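Local coordinates for protein serine protease pet (Escherichia coli, PDB 4OM9) that acts as a secreted autotransporter serine protease and enterotoxin of enteroaggregative Escherichia coli, probably cleaving alpha-fodrin in host cells, at residues A[8-12]-A[560-564]; A[17-21]-A[521-525]; A[722-728]-A[746-750]; A[732-738]-A[751-757]. All coordinates share one frame; numbering follows the deposited sequence.

Interaction 1: A[8-12]-A[560-564]; sequences AWARD and TTYKS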
loop_
_atom_site.group_PDB
_atom_site.type_symbol
_atom_site.label_atom_id
_atom_site.label_comp_id
_atom_site.label_asym_id
_atom_site.label_seq_id
_atom_site.Cartn_x
_atom_site.Cartn_y
_atom_site.Cartn_z
ATOM N N ALA A 8 26.903 -12.286 0.007
ATOM C CA ALA A 8 25.472 -12.128 0.208
ATOM C C ALA A 8 25.116 -12.183 1.678
ATOM O O ALA A 8 25.812 -12.802 2.470
ATOM C CB ALA A 8 24.716 -13.202 -0.550
ATOM N N TRP A 9 24.018 -11.545 2.045
ATOM C CA TRP A 9 23.499 -11.722 3.396
ATOM C C TRP A 9 22.841 -13.089 3.564
ATOM O O TRP A 9 22.256 -13.642 2.626
ATOM C CB TRP A 9 22.494 -10.637 3.741
ATOM C CG TRP A 9 23.094 -9.428 4.298
ATOM C CD1 TRP A 9 23.103 -9.047 5.605
ATOM C CD2 TRP A 9 23.767 -8.399 3.571
ATOM N NE1 TRP A 9 23.750 -7.850 5.738
ATOM C CE2 TRP A 9 24.160 -7.424 4.500
ATOM C CE3 TRP A 9 24.076 -8.211 2.218
ATOM C CZ2 TRP A 9 24.847 -6.270 4.129
ATOM C CZ3 TRP A 9 24.754 -7.070 1.845
ATOM C CH2 TRP A 9 25.139 -6.115 2.797
ATOM N N ALA A 10 22.936 -13.617 4.775
ATOM C CA ALA A 10 22.405 -14.924 5.091
ATOM C C ALA A 10 20.902 -14.972 4.782
ATOM O O ALA A 10 20.396 -15.948 4.233
ATOM C CB ALA A 10 22.685 -15.254 6.558
ATOM N N ARG A 11 20.216 -13.879 5.100
ATOM C CA ARG A 11 18.768 -13.780 4.968
ATOM C C ARG A 11 18.361 -13.781 3.492
ATOM O O ARG A 11 17.211 -14.109 3.137
ATOM C CB ARG A 11 18.281 -12.514 5.687
ATOM C CG ARG A 11 16.869 -12.076 5.387
ATOM C CD ARG A 11 16.494 -10.890 6.248
ATOM N NE ARG A 11 16.329 -9.683 5.454
ATOM C CZ ARG A 11 15.811 -8.552 5.925
ATOM N NH1 ARG A 11 15.402 -8.486 7.185
ATOM N NH2 ARG A 11 15.684 -7.493 5.140
ATOM N N ASP A 12 19.318 -13.441 2.629
ATOM C CA ASP A 12 19.048 -13.376 1.198
ATOM C C ASP A 12 18.694 -14.739 0.583
ATOM O O ASP A 12 17.787 -14.832 -0.251
ATOM C CB ASP A 12 20.246 -12.769 0.466
ATOM C CG ASP A 12 20.418 -11.291 0.764
ATOM O OD1 ASP A 12 19.410 -10.645 1.127
ATOM O OD2 ASP A 12 21.550 -10.768 0.615
ATOM N N THR A 560 22.310 -1.194 8.241
ATOM C CA THR A 560 21.319 -2.208 7.892
ATOM C C THR A 560 21.281 -3.381 8.877
ATOM O O THR A 560 21.272 -4.533 8.462
ATOM C CB THR A 560 21.562 -2.787 6.474
ATOM O OG1 THR A 560 22.839 -3.431 6.420
ATOM C CG2 THR A 560 21.493 -1.696 5.416
ATOM N N THR A 561 21.223 -3.097 10.172
ATOM C CA THR A 561 21.111 -4.155 11.177
ATOM C C THR A 561 19.783 -4.929 11.076
ATOM O O THR A 561 19.666 -6.055 11.571
ATOM C CB THR A 561 21.258 -3.586 12.607
ATOM O OG1 THR A 561 20.220 -2.629 12.860
ATOM C CG2 THR A 561 22.615 -2.909 12.775
ATOM N N TYR A 562 18.790 -4.336 10.422
ATOM C CA TYR A 562 17.495 -4.984 10.259
ATOM C C TYR A 562 17.553 -6.293 9.431
ATOM O O TYR A 562 16.612 -7.089 9.453
ATOM C CB TYR A 562 16.507 -4.003 9.623
ATOM C CG TYR A 562 16.966 -3.376 8.320
ATOM C CD1 TYR A 562 16.829 -4.052 7.116
ATOM C CD2 TYR A 562 17.510 -2.091 8.294
ATOM C CE1 TYR A 562 17.239 -3.479 5.926
ATOM C CE2 TYR A 562 17.903 -1.508 7.110
ATOM C CZ TYR A 562 17.771 -2.207 5.927
ATOM O OH TYR A 562 18.175 -1.640 4.728
ATOM N N LYS A 563 18.667 -6.506 8.732
ATOM C CA LYS A 563 18.849 -7.657 7.844
ATOM C C LYS A 563 19.221 -8.915 8.593
ATOM O O LYS A 563 19.068 -10.011 8.077
ATOM C CB LYS A 563 19.940 -7.380 6.800
ATOM C CG LYS A 563 19.570 -6.402 5.694
ATOM C CD LYS A 563 20.753 -6.209 4.741
ATOM C CE LYS A 563 20.333 -5.559 3.430
ATOM N NZ LYS A 563 21.447 -5.539 2.429
ATOM N N SER A 564 19.712 -8.765 9.813
ATOM C CA SER A 564 20.262 -9.906 10.530
ATOM C C SER A 564 19.726 -10.004 11.956
ATOM O O SER A 564 20.281 -10.713 12.797
ATOM C CB SER A 564 21.794 -9.815 10.552
ATOM O OG SER A 564 22.322 -9.494 9.268
HETATM O O HOH W 1 21.182 -11.833 6.886
#

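Interaction 2: A[17-21]-A[521-525]; sequences AQNKG and TDHAI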
loop_
_atom_site.group_PDB
_atom_site.type_symbol
_atom_site.label_atom_id
_atom_site.label_comp_id
_atom_site.label_asym_id
_atom_site.label_seq_id
_atom_site.Cartn_x
_atom_site.Cartn_y
_atom_site.Cartn_z
ATOM N N ALA A 17 14.024 -18.358 -1.226
ATOM C CA ALA A 17 13.371 -19.663 -1.164
ATOM C C ALA A 17 11.937 -19.498 -0.694
ATOM O O ALA A 17 11.074 -20.275 -1.057
ATOM C CB ALA A 17 14.124 -20.623 -0.236
ATOM N N GLN A 18 11.678 -18.464 0.098
ATOM C CA GLN A 18 10.389 -18.362 0.749
ATOM C C GLN A 18 9.564 -17.256 0.113
ATOM O O GLN A 18 8.520 -16.863 0.645
ATOM C CB GLN A 18 10.600 -18.151 2.254
ATOM C CG GLN A 18 11.470 -19.277 2.845
ATOM C CD GLN A 18 11.866 -19.039 4.276
ATOM O OE1 GLN A 18 11.110 -18.440 5.052
ATOM N NE2 GLN A 18 13.057 -19.512 4.648
ATOM N N ASN A 19 10.036 -16.783 -1.046
ATOM C CA ASN A 19 9.354 -15.727 -1.794
ATOM C C ASN A 19 9.033 -14.501 -0.918
ATOM O O ASN A 19 7.921 -13.963 -0.935
ATOM C CB ASN A 19 8.074 -16.268 -2.436
ATOM C CG ASN A 19 8.353 -17.179 -3.620
ATOM O OD1 ASN A 19 7.873 -18.310 -3.666
ATOM N ND2 ASN A 19 9.117 -16.694 -4.581
ATOM N N LYS A 20 10.041 -14.073 -0.168
ATOM C CA LYS A 20 9.960 -12.922 0.710
ATOM C C LYS A 20 10.806 -11.763 0.179
ATOM O O LYS A 20 11.678 -11.956 -0.664
ATOM C CB LYS A 20 10.416 -13.320 2.115
ATOM C CG LYS A 20 9.560 -14.407 2.776
ATOM C CD LYS A 20 8.291 -13.801 3.338
ATOM C CE LYS A 20 7.353 -14.871 3.866
ATOM N NZ LYS A 20 6.011 -14.288 4.150
ATOM N N GLY A 21 10.538 -10.555 0.675
ATOM C CA GLY A 21 11.329 -9.380 0.339
ATOM C C GLY A 21 11.257 -8.986 -1.119
ATOM O O GLY A 21 10.170 -8.697 -1.617
ATOM N N THR A 521 7.542 -4.593 4.286
ATOM C CA THR A 521 7.707 -5.832 3.522
ATOM C C THR A 521 8.176 -6.957 4.435
ATOM O O THR A 521 9.066 -6.784 5.233
ATOM C CB THR A 521 8.658 -5.595 2.350
ATOM O OG1 THR A 521 7.991 -4.742 1.409
ATOM C CG2 THR A 521 9.057 -6.918 1.661
ATOM N N ASP A 522 7.515 -8.097 4.371
ATOM C CA ASP A 522 7.938 -9.241 5.188
ATOM C C ASP A 522 9.213 -9.891 4.651
ATOM O O ASP A 522 9.399 -10.013 3.440
ATOM C CB ASP A 522 6.832 -10.306 5.269
ATOM C CG ASP A 522 5.516 -9.750 5.774
ATOM O OD1 ASP A 522 5.469 -9.351 6.952
ATOM O OD2 ASP A 522 4.529 -9.729 5.010
ATOM N N HIS A 523 10.088 -10.295 5.562
ATOM C CA HIS A 523 11.261 -11.053 5.202
ATOM C C HIS A 523 11.266 -12.348 5.985
ATOM O O HIS A 523 10.539 -12.512 6.978
ATOM C CB HIS A 523 12.559 -10.260 5.466
ATOM C CG HIS A 523 12.664 -9.001 4.673
ATOM N ND1 HIS A 523 13.391 -8.911 3.501
ATOM C CD2 HIS A 523 12.094 -7.780 4.846
ATOM C CE1 HIS A 523 13.292 -7.696 3.007
ATOM N NE2 HIS A 523 12.503 -6.987 3.802
ATOM N N ALA A 524 12.084 -13.279 5.508
ATOM C CA ALA A 524 12.317 -14.528 6.196
ATOM C C ALA A 524 13.101 -14.241 7.464
ATOM O O ALA A 524 13.824 -13.240 7.556
ATOM C CB ALA A 524 13.088 -15.503 5.297
ATOM N N ILE A 525 12.963 -15.125 8.441
ATOM C CA ILE A 525 13.825 -15.085 9.605
ATOM C C ILE A 525 14.532 -16.426 9.708
ATOM O O ILE A 525 14.276 -17.325 8.917
ATOM C CB ILE A 525 13.038 -14.795 10.884
ATOM C CG1 ILE A 525 12.130 -15.981 11.233
ATOM C CG2 ILE A 525 12.225 -13.492 10.736
ATOM C CD1 ILE A 525 11.206 -15.689 12.400
HETATM O O HOH W 2 11.856 -17.752 7.609
#

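Interaction 3: A[722-728]-A[746-750]; sequences TPSMFYA and QASVT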
loop_
_atom_site.group_PDB
_atom_site.type_symbol
_atom_site.label_atom_id
_atom_site.label_comp_id
_atom_site.label_asym_id
_atom_site.label_seq_id
_atom_site.Cartn_x
_atom_site.Cartn_y
_atom_site.Cartn_z
ATOM N N THR A 722 -9.743 26.796 -15.742
ATOM C CA THR A 722 -9.733 27.002 -14.290
ATOM C C THR A 722 -10.816 27.975 -13.794
ATOM O O THR A 722 -10.846 29.128 -14.210
ATOM C CB THR A 722 -8.374 27.551 -13.807
ATOM O OG1 THR A 722 -8.176 28.862 -14.345
ATOM C CG2 THR A 722 -7.222 26.651 -14.235
ATOM N N PRO A 723 -11.723 27.503 -12.922
ATOM C CA PRO A 723 -12.559 28.430 -12.148
ATOM C C PRO A 723 -11.963 28.736 -10.768
ATOM O O PRO A 723 -11.141 27.968 -10.263
ATOM C CB PRO A 723 -13.886 27.677 -12.021
ATOM C CG PRO A 723 -13.489 26.259 -12.010
ATOM C CD PRO A 723 -12.308 26.151 -12.955
ATOM N N SER A 724 -12.392 29.843 -10.170
ATOM C CA SER A 724 -11.778 30.372 -8.950
ATOM C C SER A 724 -12.458 29.890 -7.675
ATOM O O SER A 724 -13.416 29.123 -7.739
ATOM C CB SER A 724 -11.794 31.900 -8.989
ATOM O OG SER A 724 -12.097 32.439 -7.714
ATOM N N MET A 725 -11.955 30.335 -6.522
ATOM C CA MET A 725 -12.572 30.028 -5.221
ATOM C C MET A 725 -11.986 30.869 -4.060
ATOM O O MET A 725 -11.140 31.733 -4.283
ATOM C CB MET A 725 -12.447 28.529 -4.918
ATOM C CG MET A 725 -11.217 27.829 -5.478
ATOM S SD MET A 725 -9.769 28.057 -4.449
ATOM C CE MET A 725 -9.123 29.616 -5.056
ATOM N N PHE A 726 -12.438 30.627 -2.828
ATOM C CA PHE A 726 -12.032 31.462 -1.687
ATOM C C PHE A 726 -11.258 30.730 -0.591
ATOM O O PHE A 726 -11.422 29.535 -0.384
ATOM C CB PHE A 726 -13.248 32.111 -1.012
ATOM C CG PHE A 726 -14.351 32.497 -1.949
ATOM C CD1 PHE A 726 -14.105 33.292 -3.054
ATOM C CD2 PHE A 726 -15.653 32.078 -1.703
ATOM C CE1 PHE A 726 -15.133 33.647 -3.902
ATOM C CE2 PHE A 726 -16.683 32.431 -2.549
ATOM C CZ PHE A 726 -16.424 33.214 -3.648
ATOM N N TYR A 727 -10.445 31.481 0.144
ATOM C CA TYR A 727 -9.827 30.968 1.360
ATOM C C TYR A 727 -9.991 31.962 2.496
ATOM O O TYR A 727 -9.335 33.004 2.512
ATOM C CB TYR A 727 -8.342 30.680 1.153
ATOM C CG TYR A 727 -8.042 29.753 0.009
ATOM C CD1 TYR A 727 -8.108 28.373 0.169
ATOM C CD2 TYR A 727 -7.685 30.259 -1.235
ATOM C CE1 TYR A 727 -7.836 27.524 -0.881
ATOM C CE2 TYR A 727 -7.400 29.426 -2.282
ATOM C CZ TYR A 727 -7.477 28.058 -2.106
ATOM O OH TYR A 727 -7.199 27.226 -3.170
ATOM N N ALA A 728 -10.864 31.644 3.444
ATOM C CA ALA A 728 -11.013 32.459 4.641
ATOM C C ALA A 728 -10.428 31.733 5.844
ATOM O O ALA A 728 -10.656 30.529 6.030
ATOM C CB ALA A 728 -12.477 32.798 4.884
ATOM N N GLN A 746 -6.203 32.679 -9.579
ATOM C CA GLN A 746 -7.598 32.936 -9.223
ATOM C C GLN A 746 -7.914 32.456 -7.810
ATOM O O GLN A 746 -8.869 31.712 -7.574
ATOM C CB GLN A 746 -8.532 32.303 -10.255
ATOM C CG GLN A 746 -8.551 33.076 -11.569
ATOM C CD GLN A 746 -9.280 32.353 -12.674
ATOM O OE1 GLN A 746 -9.734 31.226 -12.497
ATOM N NE2 GLN A 746 -9.397 33.000 -13.825
ATOM N N ALA A 747 -7.079 32.901 -6.878
ATOM C CA ALA A 747 -7.253 32.652 -5.462
ATOM C C ALA A 747 -7.624 33.945 -4.743
ATOM O O ALA A 747 -6.944 34.953 -4.892
ATOM C CB ALA A 747 -5.986 32.070 -4.874
ATOM N N SER A 748 -8.695 33.910 -3.960
ATOM C CA SER A 748 -9.084 35.054 -3.146
ATOM C C SER A 748 -8.932 34.720 -1.663
ATOM O O SER A 748 -9.704 33.943 -1.120
ATOM C CB SER A 748 -10.517 35.471 -3.461
ATOM O OG SER A 748 -10.934 36.512 -2.599
ATOM N N VAL A 749 -7.936 35.315 -1.019
ATOM C CA VAL A 749 -7.515 34.910 0.317
ATOM C C VAL A 749 -7.815 35.960 1.378
ATOM O O VAL A 749 -7.286 37.071 1.333
ATOM C CB VAL A 749 -6.005 34.618 0.347
ATOM C CG1 VAL A 749 -5.575 34.132 1.722
ATOM C CG2 VAL A 749 -5.648 33.616 -0.725
ATOM N N THR A 750 -8.651 35.599 2.347
ATOM C CA THR A 750 -9.003 36.514 3.427
ATOM C C THR A 750 -8.393 36.011 4.737
ATOM O O THR A 750 -8.245 34.808 4.936
ATOM C CB THR A 750 -10.550 36.663 3.561
ATOM O OG1 THR A 750 -11.095 37.153 2.330
ATOM C CG2 THR A 750 -10.931 37.627 4.679
#

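Interaction 4: A[732-738]-A[751-757]; sequences YELTEDG and GDIKSEK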
loop_
_atom_site.group_PDB
_atom_site.type_symbol
_atom_site.label_atom_id
_atom_site.label_comp_id
_atom_site.label_asym_id
_atom_site.label_seq_id
_atom_site.Cartn_x
_atom_site.Cartn_y
_atom_site.Cartn_z
ATOM N N TYR A 732 -6.709 33.866 11.195
ATOM C CA TYR A 732 -5.522 34.237 10.431
ATOM C C TYR A 732 -4.649 33.014 10.154
ATOM O O TYR A 732 -4.929 31.906 10.626
ATOM C CB TYR A 732 -4.670 35.316 11.146
ATOM C CG TYR A 732 -5.398 36.435 11.891
ATOM C CD1 TYR A 732 -6.716 36.780 11.599
ATOM C CD2 TYR A 732 -4.740 37.157 12.886
ATOM C CE1 TYR A 732 -7.362 37.793 12.290
ATOM C CE2 TYR A 732 -5.376 38.173 13.575
ATOM C CZ TYR A 732 -6.686 38.486 13.276
ATOM O OH TYR A 732 -7.319 39.499 13.958
ATOM N N GLU A 733 -3.596 33.216 9.367
ATOM C CA GLU A 733 -2.570 32.197 9.196
ATOM C C GLU A 733 -1.256 32.684 9.780
ATOM O O GLU A 733 -0.960 33.884 9.765
ATOM C CB GLU A 733 -2.394 31.814 7.725
ATOM C CG GLU A 733 -2.776 32.873 6.737
ATOM C CD GLU A 733 -4.084 32.569 6.031
ATOM O OE1 GLU A 733 -4.399 31.368 5.815
ATOM O OE2 GLU A 733 -4.796 33.549 5.688
ATOM N N LEU A 734 -0.478 31.745 10.302
ATOM C CA LEU A 734 0.769 32.044 10.993
ATOM C C LEU A 734 1.884 31.149 10.454
ATOM O O LEU A 734 1.711 29.937 10.321
ATOM C CB LEU A 734 0.586 31.872 12.511
ATOM C CG LEU A 734 1.723 31.480 13.461
ATOM C CD1 LEU A 734 2.881 32.439 13.369
ATOM C CD2 LEU A 734 1.236 31.384 14.908
ATOM N N THR A 735 3.024 31.752 10.130
ATOM C CA THR A 735 4.137 31.009 9.548
ATOM C C THR A 735 5.250 30.791 10.584
ATOM O O THR A 735 5.579 31.695 11.351
ATOM C CB THR A 735 4.677 31.726 8.303
ATOM O OG1 THR A 735 3.579 32.088 7.453
ATOM C CG2 THR A 735 5.619 30.823 7.537
ATOM N N GLU A 736 5.822 29.587 10.591
ATOM C CA GLU A 736 6.570 29.076 11.744
ATOM C C GLU A 736 8.043 28.731 11.511
ATOM O O GLU A 736 8.753 28.398 12.456
ATOM C CB GLU A 736 5.866 27.825 12.280
ATOM C CG GLU A 736 4.435 28.051 12.708
ATOM C CD GLU A 736 4.324 28.615 14.113
ATOM O OE1 GLU A 736 3.484 28.103 14.885
ATOM O OE2 GLU A 736 5.062 29.574 14.450
ATOM N N ASP A 737 8.487 28.796 10.261
ATOM C CA ASP A 737 9.867 28.481 9.879
ATOM C C ASP A 737 10.239 29.275 8.626
ATOM O O ASP A 737 9.443 30.067 8.139
ATOM C CB ASP A 737 10.036 26.974 9.608
ATOM C CG ASP A 737 10.259 26.159 10.877
ATOM O OD1 ASP A 737 10.827 26.688 11.852
ATOM O OD2 ASP A 737 9.883 24.970 10.894
ATOM N N GLY A 738 11.433 29.042 8.084
ATOM C CA GLY A 738 11.746 29.532 6.750
ATOM C C GLY A 738 10.878 28.833 5.714
ATOM O O GLY A 738 11.372 28.060 4.899
ATOM N N GLY A 751 -8.019 36.935 5.617
ATOM C CA GLY A 751 -7.503 36.578 6.926
ATOM C C GLY A 751 -6.051 36.970 7.073
ATOM O O GLY A 751 -5.243 36.713 6.177
ATOM N N ASP A 752 -5.719 37.584 8.205
ATOM C CA ASP A 752 -4.393 38.167 8.409
ATOM C C ASP A 752 -3.304 37.108 8.328
ATOM O O ASP A 752 -3.565 35.923 8.502
ATOM C CB ASP A 752 -4.320 38.886 9.759
ATOM C CG ASP A 752 -5.382 39.962 9.908
ATOM O OD1 ASP A 752 -5.748 40.589 8.896
ATOM O OD2 ASP A 752 -5.857 40.178 11.040
ATOM N N ILE A 753 -2.084 37.529 8.035
ATOM C CA ILE A 753 -0.969 36.598 8.072
ATOM C C ILE A 753 0.188 37.193 8.860
ATOM O O ILE A 753 0.665 38.291 8.574
ATOM C CB ILE A 753 -0.502 36.188 6.658
ATOM C CG1 ILE A 753 0.906 35.598 6.713
ATOM C CG2 ILE A 753 -0.526 37.359 5.722
ATOM C CD1 ILE A 753 1.368 35.026 5.393
ATOM N N LYS A 754 0.614 36.456 9.877
ATOM C CA LYS A 754 1.670 36.901 10.756
ATOM C C LYS A 754 2.786 35.874 10.759
ATOM O O LYS A 754 2.557 34.702 10.465
ATOM C CB LYS A 754 1.136 37.126 12.167
ATOM C CG LYS A 754 0.810 35.863 12.900
ATOM C CD LYS A 754 0.501 36.120 14.356
ATOM C CE LYS A 754 0.169 34.807 15.056
ATOM N NZ LYS A 754 0.131 34.977 16.534
ATOM N N SER A 755 3.992 36.322 11.087
ATOM C CA SER A 755 5.171 35.468 11.108
ATOM C C SER A 755 6.360 36.195 11.697
ATOM O O SER A 755 6.504 37.399 11.494
ATOM C CB SER A 755 5.525 35.000 9.700
ATOM O OG SER A 755 6.808 34.391 9.672
ATOM N N GLU A 756 7.219 35.481 12.415
ATOM C CA GLU A 756 8.480 36.073 12.837
ATOM C C GLU A 756 9.684 35.226 12.444
ATOM O O GLU A 756 10.767 35.367 13.014
ATOM C CB GLU A 756 8.488 36.336 14.340
ATOM C CG GLU A 756 7.955 35.229 15.207
ATOM C CD GLU A 756 7.791 35.687 16.642
ATOM O OE1 GLU A 756 7.531 34.838 17.520
ATOM O OE2 GLU A 756 7.928 36.906 16.890
ATOM N N LYS A 757 9.497 34.366 11.450
ATOM C CA LYS A 757 10.614 33.670 10.831
ATOM C C LYS A 757 10.946 34.306 9.484
ATOM O O LYS A 757 10.242 35.205 9.019
ATOM C CB LYS A 757 10.289 32.187 10.648
ATOM C CG LYS A 757 9.931 31.458 11.935
ATOM C CD LYS A 757 11.115 31.388 12.888
ATOM C CE LYS A 757 10.929 30.282 13.924
ATOM N NZ LYS A 757 12.076 30.240 14.883
#

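Interaction 1: A[8-12]-A[560-564]
Lys563 lies flat over the indole of Trp9, and this pair carries the tightly packed part of the contact. Its CD sits 3.6 Å above the centroid of the five-membered ring of Trp9, a CH-pi contact. NZ lies 3.5 Å above the centroid of the six-membered ring of Trp9, only 5° off the normal, in a cation-pi interaction. The chain of Lys563 is fully extended beyond CG, which carries its methylenes and then its charge across successive halves of the same face. Ser564 OG comes in at the indole edge, in the ring plane, 3.8 Å from Trp9 CD1. Asn555 accepts from Trp9 NE1, and Asn555 and Glu551 both bond Ser564 OG, which helps fix the orientation of both groups.

Here the start of helix 10-17, in the N-terminal protease domain of the PA clan, docks on an excursion that leaves the beta-helix between strands 514-520 and 576-583. Asp12 OD2 accepts from Trp9 N at this helix start.

Arg11 is packed but less specifically bonded. Its guanidinium lays one face over Lys563 CA, and its NH1, 2.9 Å from Tyr562 O, is too poorly angled to bond. Water 1 accepts from Arg11 N at 2.9 Å and donates to Lys563 O at 3.0 Å. The more open side is at Thr560 and Tyr562, both partly exposed; Tyr562 meets Arg11 NH2 with its ring edge at CD1.

Interaction 2: A[17-21]-A[521-525]
Gly21 N donates to Asp522 O at 3.0 Å, the single direct hydrogen bond across this contact. The donor approaches nearly along the C=O axis, but its N-H is bent, with an angle of 139°. Water 2 adds a second polar link between the segments, lying 2.8 Å from Gln18 OE1 and 2.8 Å from Ile525 O, although other acceptors compete for its protons. Gln18 NE2 bonds the carbonyls of Asp169 and Leu171, which fixes the amide so that OE1 faces water 2.

The remaining contacts are van der Waals. Ala524 CB packs 3.5 Å from Gln18 OE1, and Lys20 CB rests 3.7 Å from Asp522 O. Lacking a side chain, Gly21 lets its CA approach Thr521 CG2 to 3.6 Å and His523 CE1 to 3.7 Å.

Charge plays a diffuse part. A bend at chi2 (-79°) turns the Lys20 chain along Asp522, CD passing near Asp522 O, yet its NZ stays 4.9 Å from Asp522 OD2, while Asp522 OD1 bonds Ser625. His523 is gripped at both ring nitrogens, ND1 by Asp15 and NE2 by Asp575, and the two carboxylates help fix the rotation of the ring.

In the segment 17-21 the protease domain leaves helix 10-17 on its way to strand 31-32. The loop 521-525 carries the chain out of beta-helix strand 514-520 toward helix 543-550, and Leu14 of helix 10-17 touches Ala524.

Interaction 3: A[722-728]-A[746-750]
Tyr727 and Val749 sit side by side on parallel strands of successive coils of the beta-helix, the right-handed stalk characteristic of autotransporter passenger domains. Strands 725-728 and 747-750 run 4.7 Å apart at an angle of 19°.

Backbone hydrogen bonds provide the ladder. Ser748 N donates to Met725 O at 3.3 Å, Tyr727 N to Ser748 O at 2.9 Å and Thr750 N to Tyr727 O at 2.7 Å. Shortly before the ladder, Ser724 OG makes a weak bond to Gln746 O. The CA atoms of Phe726 and Val749 add CA-H...O contacts to Ser748 O and Tyr727 O respectively.

Apolar contacts gather on the buried face bearing Tyr727, Ala747 and Val749. With CG anti to its carbonyl carbon (chi1 -55°), Tyr727 turns its ring edge to Ala747 CB, 4.0 Å from CE2 in the ring plane, while its CD2 touches Val749 CG2, also at 4.0 Å. Tyr727 OH bonds Thr712 O, which ties down the far end of the ring.

The other face carries Phe726, Ser748, Ala728 and Thr750 and is more open. Ser748 OG continues to Ser789 OG on the next coil, and the Phe726 ring presents its edge to Ser748, with CD1 4.2 Å from CB.

Interaction 4: A[732-738]-A[751-757]
Asp752 sits over one face of the Tyr732 ring. Its CB lies 3.6 Å from the ring centroid of Tyr732, 19° off the normal, and this CH-pi contact carries the pair. Its OD2 is modelled unusually close to the same face, near CZ, so the exact place of that oxygen is doubtful. The two side chains point the same way, with ring and carboxylate planes 56° apart.

Further along, the chain of Lys754, extended beyond CG, passes obliquely across Leu734 and brings its CE to 3.6 Å from Leu734 CD2. Thr735 and Ser755 meet on the buried face, CB to CB at 3.7 Å. Ser755 OG donates weakly to Thr735 O and accepts from Lys757 N at 3.2 Å in an ST turn, which helps set the chain where the strand pairing ends.

Behind these side chains stands the parallel backbone ladder: Glu733 N to Asp752 O (2.8 Å), Lys754 N to Glu733 O (3.0 Å) and Thr735 N to Lys754 O (3.0 Å). It is one step of the beta-helix wall, which strand 703-705 continues beyond 733-735 and strand 794-796 beyond 753-755. Inside the wall, Ile753 packs on Ile794 and Phe741.

Glu733, bent at chi2 (-106°), turns its carboxylate toward the following coil, where OE2 comes within 3.2 Å of Gly751 O. That carbonyl takes its hydrogen bond from Tyr790 OH. Two acceptors this close in a buried place would probably raise the pKa of Glu733 and favour its protonated form.

Interactions 1 and 2 join the N-terminal protease domain to the excursion between strands 514-520 and 576-583, and they touch each other where Arg11 meets His523. Interactions 3 and 4 lie far along the beta-helix and share strand 747-755; the centres of interactions 1 and 3 are about 53 Å apart. Interaction 1 is the buried one; the other three are partly buried, and interaction 4 has the most exposed residues. At the domain junction, loops and a helix start meet through a cation-pi pair, bridging waters and a single direct hydrogen bond. Both stalk contacts rest on parallel ladders, with apolar packing inside interaction 3 but a mixed inner face, with hydroxyls and the Glu733 carboxylate, in interaction 4.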